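Local coordinates for two-domain protein containing predicted PHP-like metal-dependent phosphoesterase (Bacteroides vulgatus ATCC 8482, PDB 3E38) that binds three zinc ions and is probably a PHP-type metal-dependent phosphoesterase, perhaps with 5'-3' exonuclease activity on DNA and RNA, at residues B[11-16]-B[250-255]; B[27-30]-B[35-38]; B[96-101]-B[133-138]; B[260-263]-B[269-272]. One frame throughout, in Å; residues are numbered along the deposited sequence.

Interaction 1: B[11-16]-B[250-255]; sequences PDLDGY and LRPFFE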
loop_
_atom_site.group_PDB
_atom_site.type_symbol
_atom_site.label_atom_id
_atom_site.label_comp_id
_atom_site.label_asym_id
_atom_site.label_seq_id
_atom_site.Cartn_x
_atom_site.Cartn_y
_atom_site.Cartn_z
ATOM N N PRO B 11 11.578 7.506 -20.622
ATOM C CA PRO B 11 11.682 7.794 -22.032
ATOM C C PRO B 11 12.814 7.104 -22.752
ATOM O O PRO B 11 13.664 6.406 -22.165
ATOM C CB PRO B 11 11.933 9.314 -22.068
ATOM C CG PRO B 11 12.476 9.681 -20.686
ATOM C CD PRO B 11 12.341 8.467 -19.795
ATOM N N ASP B 12 12.797 7.372 -24.049
ATOM C CA ASP B 12 13.787 6.882 -24.985
ATOM C C ASP B 12 14.628 8.001 -25.466
ATOM O O ASP B 12 14.132 9.034 -25.786
ATOM C CB ASP B 12 13.125 6.280 -26.221
ATOM C CG ASP B 12 12.323 5.044 -25.901
ATOM O OD1 ASP B 12 12.787 4.187 -25.091
ATOM O OD2 ASP B 12 11.229 4.941 -26.475
ATOM N N LEU B 13 15.921 7.767 -25.531
ATOM C CA LEU B 13 16.805 8.729 -26.131
ATOM C C LEU B 13 16.553 8.630 -27.619
ATOM O O LEU B 13 16.135 7.581 -28.132
ATOM C CB LEU B 13 18.277 8.414 -25.837
ATOM C CG LEU B 13 18.719 8.479 -24.388
ATOM C CD1 LEU B 13 20.154 7.999 -24.266
ATOM C CD2 LEU B 13 18.566 9.897 -23.839
ATOM N N ASP B 14 16.785 9.740 -28.297
ATOM C CA ASP B 14 16.747 9.797 -29.779
ATOM C C ASP B 14 17.657 8.741 -30.397
ATOM O O ASP B 14 18.850 8.642 -30.071
ATOM C CB ASP B 14 17.194 11.164 -30.287
ATOM C CG ASP B 14 16.159 12.252 -30.008
ATOM O OD1 ASP B 14 15.000 11.879 -29.745
ATOM O OD2 ASP B 14 16.498 13.458 -30.054
ATOM N N GLY B 15 17.084 7.962 -31.302
ATOM C CA GLY B 15 17.819 6.903 -31.987
ATOM C C GLY B 15 17.795 5.578 -31.239
ATOM O O GLY B 15 18.064 4.514 -31.804
ATOM N N TYR B 16 17.465 5.630 -29.959
ATOM C CA TYR B 16 17.502 4.405 -29.148
ATOM C C TYR B 16 16.221 4.014 -28.459
ATOM O O TYR B 16 15.362 4.819 -28.253
ATOM C CB TYR B 16 18.572 4.580 -28.114
ATOM C CG TYR B 16 19.902 4.889 -28.713
ATOM C CD1 TYR B 16 20.656 3.889 -29.314
ATOM C CD2 TYR B 16 20.413 6.161 -28.670
ATOM C CE1 TYR B 16 21.881 4.169 -29.867
ATOM C CE2 TYR B 16 21.616 6.442 -29.194
ATOM C CZ TYR B 16 22.351 5.444 -29.808
ATOM O OH TYR B 16 23.581 5.751 -30.353
ATOM N N LEU B 250 22.905 11.054 -19.346
ATOM C CA LEU B 250 21.920 11.500 -18.329
ATOM C C LEU B 250 21.323 12.847 -18.695
ATOM O O LEU B 250 20.132 13.099 -18.516
ATOM C CB LEU B 250 22.498 11.516 -16.901
ATOM C CG LEU B 250 22.087 10.286 -16.061
ATOM C CD1 LEU B 250 22.211 8.944 -16.795
ATOM C CD2 LEU B 250 22.823 10.273 -14.690
ATOM N N ARG B 251 22.159 13.694 -19.267
ATOM C CA ARG B 251 21.700 15.019 -19.641
ATOM C C ARG B 251 20.539 14.914 -20.624
ATOM O O ARG B 251 19.473 15.442 -20.362
ATOM C CB ARG B 251 22.827 15.884 -20.232
ATOM C CG ARG B 251 22.349 17.200 -20.812
ATOM C CD ARG B 251 23.556 18.082 -21.193
ATOM N NE ARG B 251 24.485 18.139 -20.064
ATOM C CZ ARG B 251 24.282 18.883 -18.970
ATOM N NH1 ARG B 251 23.203 19.638 -18.896
ATOM N NH2 ARG B 251 25.148 18.885 -17.956
ATOM N N PRO B 252 20.741 14.233 -21.766
ATOM C CA PRO B 252 19.624 14.161 -22.696
ATOM C C PRO B 252 18.439 13.370 -22.186
ATOM O O PRO B 252 17.323 13.542 -22.686
ATOM C CB PRO B 252 20.220 13.427 -23.916
ATOM C CG PRO B 252 21.494 12.798 -23.427
ATOM C CD PRO B 252 21.990 13.782 -22.395
ATOM N N PHE B 253 18.699 12.516 -21.207
ATOM C CA PHE B 253 17.639 11.617 -20.628
ATOM C C PHE B 253 16.746 12.470 -19.754
ATOM O O PHE B 253 15.522 12.417 -19.813
ATOM C CB PHE B 253 18.274 10.444 -19.863
ATOM C CG PHE B 253 17.298 9.433 -19.346
ATOM C CD1 PHE B 253 16.699 8.513 -20.203
ATOM C CD2 PHE B 253 16.995 9.365 -17.994
ATOM C CE1 PHE B 253 15.796 7.563 -19.728
ATOM C CE2 PHE B 253 16.082 8.415 -17.516
ATOM C CZ PHE B 253 15.485 7.515 -18.392
ATOM N N PHE B 254 17.385 13.340 -18.997
ATOM C CA PHE B 254 16.649 14.233 -18.109
ATOM C C PHE B 254 15.760 15.121 -18.909
ATOM O O PHE B 254 14.655 15.416 -18.528
ATOM C CB PHE B 254 17.569 15.113 -17.275
ATOM C CG PHE B 254 16.817 16.087 -16.398
ATOM C CD1 PHE B 254 16.144 15.643 -15.274
ATOM C CD2 PHE B 254 16.784 17.446 -16.695
ATOM C CE1 PHE B 254 15.452 16.525 -14.460
ATOM C CE2 PHE B 254 16.077 18.341 -15.862
ATOM C CZ PHE B 254 15.433 17.880 -14.758
ATOM N N GLU B 255 16.284 15.549 -20.040
ATOM C CA GLU B 255 15.558 16.457 -20.959
ATOM C C GLU B 255 14.267 15.799 -21.462
ATOM O O GLU B 255 13.267 16.451 -21.744
ATOM C CB GLU B 255 16.478 16.867 -22.116
ATOM C CG GLU B 255 15.985 17.997 -22.991
ATOM C CD GLU B 255 14.956 17.556 -24.010
ATOM O OE1 GLU B 255 15.184 16.523 -24.689
ATOM O OE2 GLU B 255 13.929 18.265 -24.153
#
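Phe-253, Leu-13 and Pro-11 carry this apolar contact, in which the loop ahead of strand 17-22, ending in a type II beta turn from Leu-13 to Tyr-16, lies against helix 247-257. That helix leads directly into the first strand of the Ig-like domain, so the loop touches the joint between the two domains. The phenyl ring of Phe-253 leaves the helix with CG anti to the backbone N (chi1 -175°) and reaches Pro-11 with its far end: Pro-11 CD sits 3.6 Å from Phe-253 CE1 and equally close to CZ, the two side chains crossing at about a right angle. The carbonyl of Pro-11 meets the rim of the same ring, its O atom 3.4 Å from Phe-253 CE1 and near the ring plane; this O is also hydrogen-bonded to Thr-18 OG1. Replacing Pro-11 with glycine would probably open a gap beside CE1 and CZ and let the loop backbone flex away from the helix. Phe-215 of strand 213-218 touches Phe-253 as well, while Asp-14 pairs with Lys-256 through a salt bridge. One residue earlier, the helix is kinked at Pro-252, whose N makes no bond to the preceding turn. A single methyl of Leu-13 presses there: CD2 lies 3.9 Å from Pro-252 CB and 3.7 Å from Phe-253 N.

Interaction 2: B[27-30]-B[35-38]; sequences SVFS and WPTV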
loop_
_atom_site.group_PDB
_atom_site.type_symbol
_atom_site.label_atom_id
_atom_site.label_comp_id
_atom_site.label_asym_id
_atom_site.label_seq_id
_atom_site.Cartn_x
_atom_site.Cartn_y
_atom_site.Cartn_z
ATOM N N SER B 27 18.845 -18.829 -9.039
ATOM C CA SER B 27 17.763 -19.803 -8.834
ATOM C C SER B 27 18.293 -20.922 -7.943
ATOM O O SER B 27 19.413 -20.881 -7.491
ATOM C CB SER B 27 17.216 -20.384 -10.139
ATOM O OG SER B 27 18.053 -21.393 -10.735
ATOM N N VAL B 28 17.452 -21.900 -7.677
ATOM C CA VAL B 28 17.822 -23.020 -6.834
ATOM C C VAL B 28 18.948 -23.901 -7.449
ATOM O O VAL B 28 19.404 -24.876 -6.832
ATOM C CB VAL B 28 16.567 -23.959 -6.565
ATOM C CG1 VAL B 28 15.577 -23.293 -5.615
ATOM C CG2 VAL B 28 15.925 -24.381 -7.854
ATOM N N PHE B 29 19.356 -23.542 -8.671
ATOM C CA PHE B 29 20.363 -24.282 -9.445
ATOM C C PHE B 29 21.744 -23.785 -9.035
ATOM O O PHE B 29 22.763 -24.324 -9.422
ATOM C CB PHE B 29 20.062 -24.273 -10.945
ATOM C CG PHE B 29 18.990 -25.284 -11.350
ATOM C CD1 PHE B 29 17.650 -24.994 -11.239
ATOM C CD2 PHE B 29 19.332 -26.501 -11.866
ATOM C CE1 PHE B 29 16.685 -25.923 -11.567
ATOM C CE2 PHE B 29 18.380 -27.454 -12.190
ATOM C CZ PHE B 29 17.039 -27.141 -12.059
ATOM N N SER B 30 21.723 -22.741 -8.205
ATOM C CA SER B 30 22.908 -22.317 -7.416
ATOM C C SER B 30 22.375 -22.079 -6.009
ATOM O O SER B 30 21.817 -22.993 -5.423
ATOM C CB SER B 30 23.736 -21.113 -7.940
ATOM O OG SER B 30 22.948 -20.014 -8.325
ATOM N N TRP B 35 12.480 -21.570 -8.267
ATOM C CA TRP B 35 12.584 -22.330 -9.513
ATOM C C TRP B 35 12.886 -21.354 -10.681
ATOM O O TRP B 35 12.384 -20.237 -10.688
ATOM C CB TRP B 35 11.304 -23.102 -9.760
ATOM C CG TRP B 35 11.446 -24.034 -10.853
ATOM C CD1 TRP B 35 10.920 -23.911 -12.068
ATOM C CD2 TRP B 35 12.151 -25.287 -10.834
ATOM N NE1 TRP B 35 11.256 -24.993 -12.840
ATOM C CE2 TRP B 35 12.013 -25.854 -12.108
ATOM C CE3 TRP B 35 12.915 -25.966 -9.872
ATOM C CZ2 TRP B 35 12.574 -27.100 -12.453
ATOM C CZ3 TRP B 35 13.503 -27.201 -10.233
ATOM C CH2 TRP B 35 13.315 -27.744 -11.504
ATOM N N PRO B 36 13.688 -21.773 -11.682
ATOM C CA PRO B 36 14.135 -20.719 -12.630
ATOM C C PRO B 36 13.056 -19.980 -13.352
ATOM O O PRO B 36 13.257 -18.820 -13.635
ATOM C CB PRO B 36 15.015 -21.492 -13.610
ATOM C CG PRO B 36 15.597 -22.580 -12.739
ATOM C CD PRO B 36 14.387 -23.053 -11.951
ATOM N N THR B 37 11.889 -20.600 -13.554
ATOM C CA THR B 37 10.840 -19.953 -14.343
ATOM C C THR B 37 10.254 -18.746 -13.585
ATOM O O THR B 37 9.762 -17.772 -14.148
ATOM C CB THR B 37 9.808 -20.938 -14.787
ATOM O OG1 THR B 37 9.304 -21.633 -13.655
ATOM C CG2 THR B 37 10.491 -21.940 -15.745
ATOM N N VAL B 38 10.423 -18.763 -12.290
ATOM C CA VAL B 38 9.939 -17.651 -11.498
ATOM C C VAL B 38 10.682 -16.388 -11.889
ATOM O O VAL B 38 10.108 -15.304 -11.857
ATOM C CB VAL B 38 10.162 -17.903 -9.993
ATOM C CG1 VAL B 38 9.765 -16.705 -9.157
ATOM C CG2 VAL B 38 9.418 -19.110 -9.573
#
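Ser-27 OG, which lies 3.4 Å from Pro-36 CG across the contact, has two hydrogen-bond partners: it accepts a hydrogen bond from Phe-29 N (3.3 Å, 157° at the hydrogen), forming an ST turn, and it is hydrogen-bonded to Glu-55 OE2. The ST turn overlaps a type I beta turn from Ser-27 to Ser-30, in the loop between strand 17-22 and helix 36-45 of the PHP domain. His-26 and Asp-31, which immediately precede and follow this turn in the chain, bind different zinc ions, and this packing lies close to the metal centre, the side chain of Ser-27 about 10 Å from a zinc ion. Phe-29 holds the turn to the start of the helix. With CG anti to its carbonyl carbon (chi1 -79°), its ring runs to Pro-36, where CD1 lies 3.5 Å from Pro-36 CG, and on to Trp-35 in an offset edge-to-face pair with centroids 5.3 Å apart and planes at 63°. Leucine in place of Phe-29 would probably lose this aromatic pairing and leave the indole less firmly fixed in its tilt. Helix 72-83 also packs on Phe-29, through Leu-76, while His-62 of the second subunit stacks on Trp-35, placing the indole at a subunit interface as well. On one face of the indole stand both Pro-36 CD and Phe-29 CE1, the latter 3.7 Å from Trp-35 CZ3.

Interaction 3: B[96-101]-B[133-138]; sequences RAMAPG and MFWNHP. With ZN (zinc ion), chain H.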
loop_
_atom_site.group_PDB
_atom_site.type_symbol
_atom_site.label_atom_id
_atom_site.label_comp_id
_atom_site.label_asym_id
_atom_site.label_seq_id
_atom_site.Cartn_x
_atom_site.Cartn_y
_atom_site.Cartn_z
ATOM N N ARG B 96 34.832 -16.351 -6.991
ATOM C CA ARG B 96 36.111 -16.613 -6.356
ATOM C C ARG B 96 36.391 -15.663 -5.193
ATOM O O ARG B 96 35.703 -14.706 -4.967
ATOM C CB ARG B 96 37.209 -16.452 -7.391
ATOM C CG ARG B 96 37.008 -17.359 -8.585
ATOM C CD ARG B 96 37.373 -18.811 -8.259
ATOM N NE ARG B 96 37.224 -19.647 -9.448
ATOM C CZ ARG B 96 38.053 -20.630 -9.779
ATOM N NH1 ARG B 96 39.121 -20.877 -9.041
ATOM N NH2 ARG B 96 37.852 -21.315 -10.897
ATOM N N ALA B 97 37.425 -15.990 -4.456
ATOM C CA ALA B 97 37.931 -15.162 -3.355
ATOM C C ALA B 97 38.402 -13.830 -3.905
ATOM O O ALA B 97 38.740 -13.722 -5.086
ATOM C CB ALA B 97 39.106 -15.878 -2.620
HETATM N N MSE B 98 38.414 -12.817 -3.040
HETATM C CA MSE B 98 38.963 -11.501 -3.403
HETATM C C MSE B 98 40.463 -11.559 -3.166
HETATM O O MSE B 98 40.854 -11.967 -2.085
HETATM C CB MSE B 98 38.395 -10.398 -2.514
HETATM C CG MSE B 98 39.017 -9.022 -2.735
HETATM SE SE MSE B 98 38.477 -8.241 -4.473
HETATM C CE MSE B 98 36.530 -8.561 -4.328
ATOM N N ALA B 99 41.326 -11.186 -4.120
ATOM C CA ALA B 99 40.957 -10.755 -5.473
ATOM C C ALA B 99 40.951 -12.007 -6.354
ATOM O O ALA B 99 41.543 -13.027 -5.978
ATOM C CB ALA B 99 41.943 -9.695 -5.993
ATOM N N PRO B 100 40.317 -11.957 -7.537
ATOM C CA PRO B 100 39.632 -10.851 -8.181
ATOM C C PRO B 100 38.183 -10.721 -7.702
ATOM O O PRO B 100 37.475 -9.761 -8.006
ATOM C CB PRO B 100 39.627 -11.306 -9.637
ATOM C CG PRO B 100 39.371 -12.801 -9.526
ATOM C CD PRO B 100 39.971 -13.234 -8.197
ATOM N N GLY B 101 37.768 -11.699 -6.929
ATOM C CA GLY B 101 36.430 -11.667 -6.386
ATOM C C GLY B 101 35.447 -12.357 -7.282
ATOM O O GLY B 101 35.717 -13.436 -7.783
HETATM N N MSE B 133 31.843 -9.298 -19.939
HETATM C CA MSE B 133 32.259 -9.561 -18.554
HETATM C C MSE B 133 32.291 -8.360 -17.661
HETATM O O MSE B 133 32.872 -7.332 -17.997
HETATM C CB MSE B 133 33.661 -10.201 -18.561
HETATM C CG MSE B 133 33.608 -11.691 -19.004
HETATM SE SE MSE B 133 35.305 -12.415 -19.551
HETATM C CE MSE B 133 35.471 -11.586 -21.303
ATOM N N PHE B 134 31.693 -8.511 -16.487
ATOM C CA PHE B 134 31.756 -7.425 -15.521
ATOM C C PHE B 134 32.026 -7.845 -14.081
ATOM O O PHE B 134 31.685 -8.915 -13.648
ATOM C CB PHE B 134 30.523 -6.525 -15.629
ATOM C CG PHE B 134 29.208 -7.227 -15.382
ATOM C CD1 PHE B 134 28.685 -7.319 -14.098
ATOM C CD2 PHE B 134 28.483 -7.758 -16.444
ATOM C CE1 PHE B 134 27.439 -7.938 -13.875
ATOM C CE2 PHE B 134 27.241 -8.370 -16.237
ATOM C CZ PHE B 134 26.722 -8.463 -14.940
ATOM N N TRP B 135 32.737 -6.972 -13.383
ATOM C CA TRP B 135 33.028 -7.146 -11.962
ATOM C C TRP B 135 31.761 -6.915 -11.098
ATOM O O TRP B 135 31.103 -5.860 -11.157
ATOM C CB TRP B 135 34.182 -6.222 -11.583
ATOM C CG TRP B 135 34.668 -6.338 -10.206
ATOM C CD1 TRP B 135 34.452 -7.360 -9.333
ATOM C CD2 TRP B 135 35.585 -5.444 -9.563
ATOM N NE1 TRP B 135 35.131 -7.134 -8.159
ATOM C CE2 TRP B 135 35.842 -5.964 -8.279
ATOM C CE3 TRP B 135 36.199 -4.255 -9.947
ATOM C CZ2 TRP B 135 36.678 -5.320 -7.365
ATOM C CZ3 TRP B 135 37.047 -3.630 -9.063
ATOM C CH2 TRP B 135 37.273 -4.160 -7.774
ATOM N N ASN B 136 31.427 -7.941 -10.312
ATOM C CA ASN B 136 30.295 -7.880 -9.387
ATOM C C ASN B 136 30.643 -7.325 -8.000
ATOM O O ASN B 136 31.681 -7.610 -7.429
ATOM C CB ASN B 136 29.639 -9.260 -9.182
ATOM C CG ASN B 136 29.211 -9.911 -10.462
ATOM O OD1 ASN B 136 28.912 -9.246 -11.447
ATOM N ND2 ASN B 136 29.194 -11.233 -10.460
ATOM N N HIS B 137 29.698 -6.552 -7.466
ATOM C CA HIS B 137 29.781 -6.004 -6.119
ATOM C C HIS B 137 31.204 -5.788 -5.629
ATOM O O HIS B 137 31.638 -6.419 -4.695
ATOM C CB HIS B 137 29.008 -6.891 -5.123
ATOM C CG HIS B 137 29.210 -8.367 -5.295
ATOM N ND1 HIS B 137 30.372 -9.015 -4.935
ATOM C CD2 HIS B 137 28.358 -9.333 -5.723
ATOM C CE1 HIS B 137 30.238 -10.305 -5.169
ATOM N NE2 HIS B 137 29.036 -10.520 -5.666
ATOM N N PRO B 138 31.933 -4.891 -6.277
ATOM C CA PRO B 138 33.290 -4.650 -5.816
ATOM C C PRO B 138 33.320 -4.307 -4.329
ATOM O O PRO B 138 34.193 -4.738 -3.583
ATOM C CB PRO B 138 33.752 -3.456 -6.690
ATOM C CG PRO B 138 32.503 -2.975 -7.461
ATOM C CD PRO B 138 31.584 -4.139 -7.495
HETATM ZN ZN ZN H . 28.635 -12.646 -6.102
HETATM O O HOH W 1 27.043 -12.133 -6.798
#
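With CG anti to the backbone N (chi1 -176°), Trp-135 carries its indole from strand 132-135 across to Pro-100 and Met-98 in the loop between strands 87-95 and 102-106. His-137, two residues on, has a different first torsion: chi1 of 43° sets its ring between the backbone N and the carbonyl carbon and turns NE2 to a zinc ion. The loop's contact with the indole is slight. Pro-100 O lies 3.5 Å from Trp-135 NE1 without a hydrogen bond, and is hydrogen-bonded instead to His-154 NE2. The selenomethionine Met-98 sends its methyl CE to the indole edge, near the ring plane, 4.3 Å from Trp-135 NE1. Two successive cis peptides, before Ala-99 and before Pro-100, shape the loop. A CB on Gly-101 would collide with Met-98 CE. On the other segment, Pro-138 CB packs over one indole face, offset toward the rim. His-137 NE2 binds zinc at 2.2 Å, beside His-102, which directly follows the loop, and Glu-93, which also binds a second zinc. The water oxygen on this zinc lies in the imidazole plane. A water held by a metal in a multi-zinc centre is consistent with metal-assisted attack on a phosphoester, as in PHP-type phosphoesterases, although its role here remains an inference.

Interaction 4: B[260-263]-B[269-272]; sequences IEEV and GVTL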
loop_
_atom_site.group_PDB
_atom_site.type_symbol
_atom_site.label_atom_id
_atom_site.label_comp_id
_atom_site.label_asym_id
_atom_site.label_seq_id
_atom_site.Cartn_x
_atom_site.Cartn_y
_atom_site.Cartn_z
ATOM N N ILE B 260 8.902 21.033 -19.912
ATOM C CA ILE B 260 8.922 22.410 -19.445
ATOM C C ILE B 260 8.233 23.308 -20.441
ATOM O O ILE B 260 8.557 23.314 -21.615
ATOM C CB ILE B 260 10.369 22.929 -19.306
ATOM C CG1 ILE B 260 11.160 22.027 -18.369
ATOM C CG2 ILE B 260 10.371 24.390 -18.839
ATOM C CD1 ILE B 260 12.656 22.130 -18.553
ATOM N N GLU B 261 7.276 24.071 -19.957
ATOM C CA GLU B 261 6.579 25.049 -20.794
ATOM C C GLU B 261 6.392 26.385 -20.072
ATOM O O GLU B 261 6.040 26.429 -18.899
ATOM C CB GLU B 261 5.203 24.539 -21.210
ATOM C CG GLU B 261 5.156 23.212 -21.925
ATOM C CD GLU B 261 3.705 22.774 -22.147
ATOM O OE1 GLU B 261 2.802 23.605 -21.924
ATOM O OE2 GLU B 261 3.458 21.609 -22.532
ATOM N N GLU B 262 6.647 27.457 -20.811
ATOM C CA GLU B 262 6.429 28.825 -20.330
ATOM C C GLU B 262 4.942 29.102 -20.413
ATOM O O GLU B 262 4.394 29.206 -21.493
ATOM C CB GLU B 262 7.222 29.867 -21.142
ATOM C CG GLU B 262 6.894 31.340 -20.773
ATOM C CD GLU B 262 7.854 32.376 -21.383
ATOM O OE1 GLU B 262 9.057 32.083 -21.549
ATOM O OE2 GLU B 262 7.406 33.506 -21.669
ATOM N N VAL B 263 4.302 29.184 -19.253
ATOM C CA VAL B 263 2.864 29.437 -19.145
ATOM C C VAL B 263 2.565 30.912 -19.289
ATOM O O VAL B 263 1.491 31.331 -19.734
ATOM C CB VAL B 263 2.314 29.079 -17.746
ATOM C CG1 VAL B 263 0.877 29.555 -17.616
ATOM C CG2 VAL B 263 2.434 27.603 -17.468
ATOM N N GLY B 269 8.771 38.513 -13.787
ATOM C CA GLY B 269 9.295 37.142 -13.929
ATOM C C GLY B 269 8.563 36.254 -14.911
ATOM O O GLY B 269 7.730 36.704 -15.691
ATOM N N VAL B 270 8.882 34.969 -14.847
ATOM C CA VAL B 270 8.326 33.970 -15.771
ATOM C C VAL B 270 7.673 32.842 -15.011
ATOM O O VAL B 270 8.149 32.414 -13.960
ATOM C CB VAL B 270 9.433 33.394 -16.725
ATOM C CG1 VAL B 270 8.915 32.253 -17.623
ATOM C CG2 VAL B 270 10.030 34.495 -17.575
ATOM N N THR B 271 6.560 32.377 -15.549
ATOM C CA THR B 271 5.848 31.244 -14.953
ATOM C C THR B 271 5.967 30.048 -15.870
ATOM O O THR B 271 5.622 30.126 -17.045
ATOM C CB THR B 271 4.388 31.572 -14.685
ATOM O OG1 THR B 271 4.341 32.543 -13.642
ATOM C CG2 THR B 271 3.622 30.333 -14.242
ATOM N N LEU B 272 6.514 28.970 -15.322
ATOM C CA LEU B 272 6.678 27.707 -16.042
ATOM C C LEU B 272 5.748 26.629 -15.526
ATOM O O LEU B 272 5.193 26.706 -14.439
ATOM C CB LEU B 272 8.122 27.182 -15.906
ATOM C CG LEU B 272 9.297 28.047 -16.385
ATOM C CD1 LEU B 272 10.631 27.403 -15.997
ATOM C CD2 LEU B 272 9.205 28.267 -17.881
#
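A beta hairpin formed by strands 258-265 and 269-276 opens the Ig-like domain, and this contact joins its two arms near the connecting turn. Glu-262 and Leu-272 form an antiparallel non-hydrogen-bonded pair, their CA atoms 4.4 Å apart. The short strand segments make an angle of 128°, well off strict antiparallel, which may reflect twist or the irregular backbone at Val-263. On one side of the pair, Val-263 N donates to Thr-271 O at 2.7 Å, a short but bent bond with 139° at the hydrogen. Thr-271 also has a backbone bond with Ser-264, and Val-263 has near-helical backbone angles; both observations are consistent with a classic beta bulge. On the other side, Glu-261 O receives a CH...O contact from Leu-272 CA at 3.2 Å. Side chains add to the backbone link. Leu-272 turns its CD2 methyl toward the opposing strand, 3.7 Å from Glu-262 CA, while its CD1 lies 4.2 Å from Ile-260 CG2. Glu-262, CG anti to the backbone N and extended beyond, lays its chain at about a right angle across Val-270, its CG 3.9 Å from Val-270 CG1; the carboxylate forms a salt bridge with Arg-265. Val-263 CB meets Thr-271 CG2 at 3.9 Å. Within the four-stranded sheet, strand 258-265 is outermost in this chain, whereas 269-276 is bonded on its other side to strand 306-313, and Leu-272 and Ile-260 both touch Ile-341 of strand 335-342 in the second sheet.

From the N terminus, the loop 11-16 meets helix 247-257 in interaction 1, closing a loop of 233 residues that takes in the zinc-binding residues. Nested within it, interactions 2 and 3 follow in series: the first closes a four-residue loop at the start of helix 36-45; in the second, 31 residues lie between the loop 96-101 and the strand and following turn of 133-138, which carries the zinc ligand His-137. Interaction 4 comes after interaction 1 has closed and ties the first hairpin of the Ig-like domain, closing the five-residue connection between its strands. Helix 247-257 runs straight into strand 258-265, and the nearest atoms of interactions 1 and 4 are about 6 Å apart.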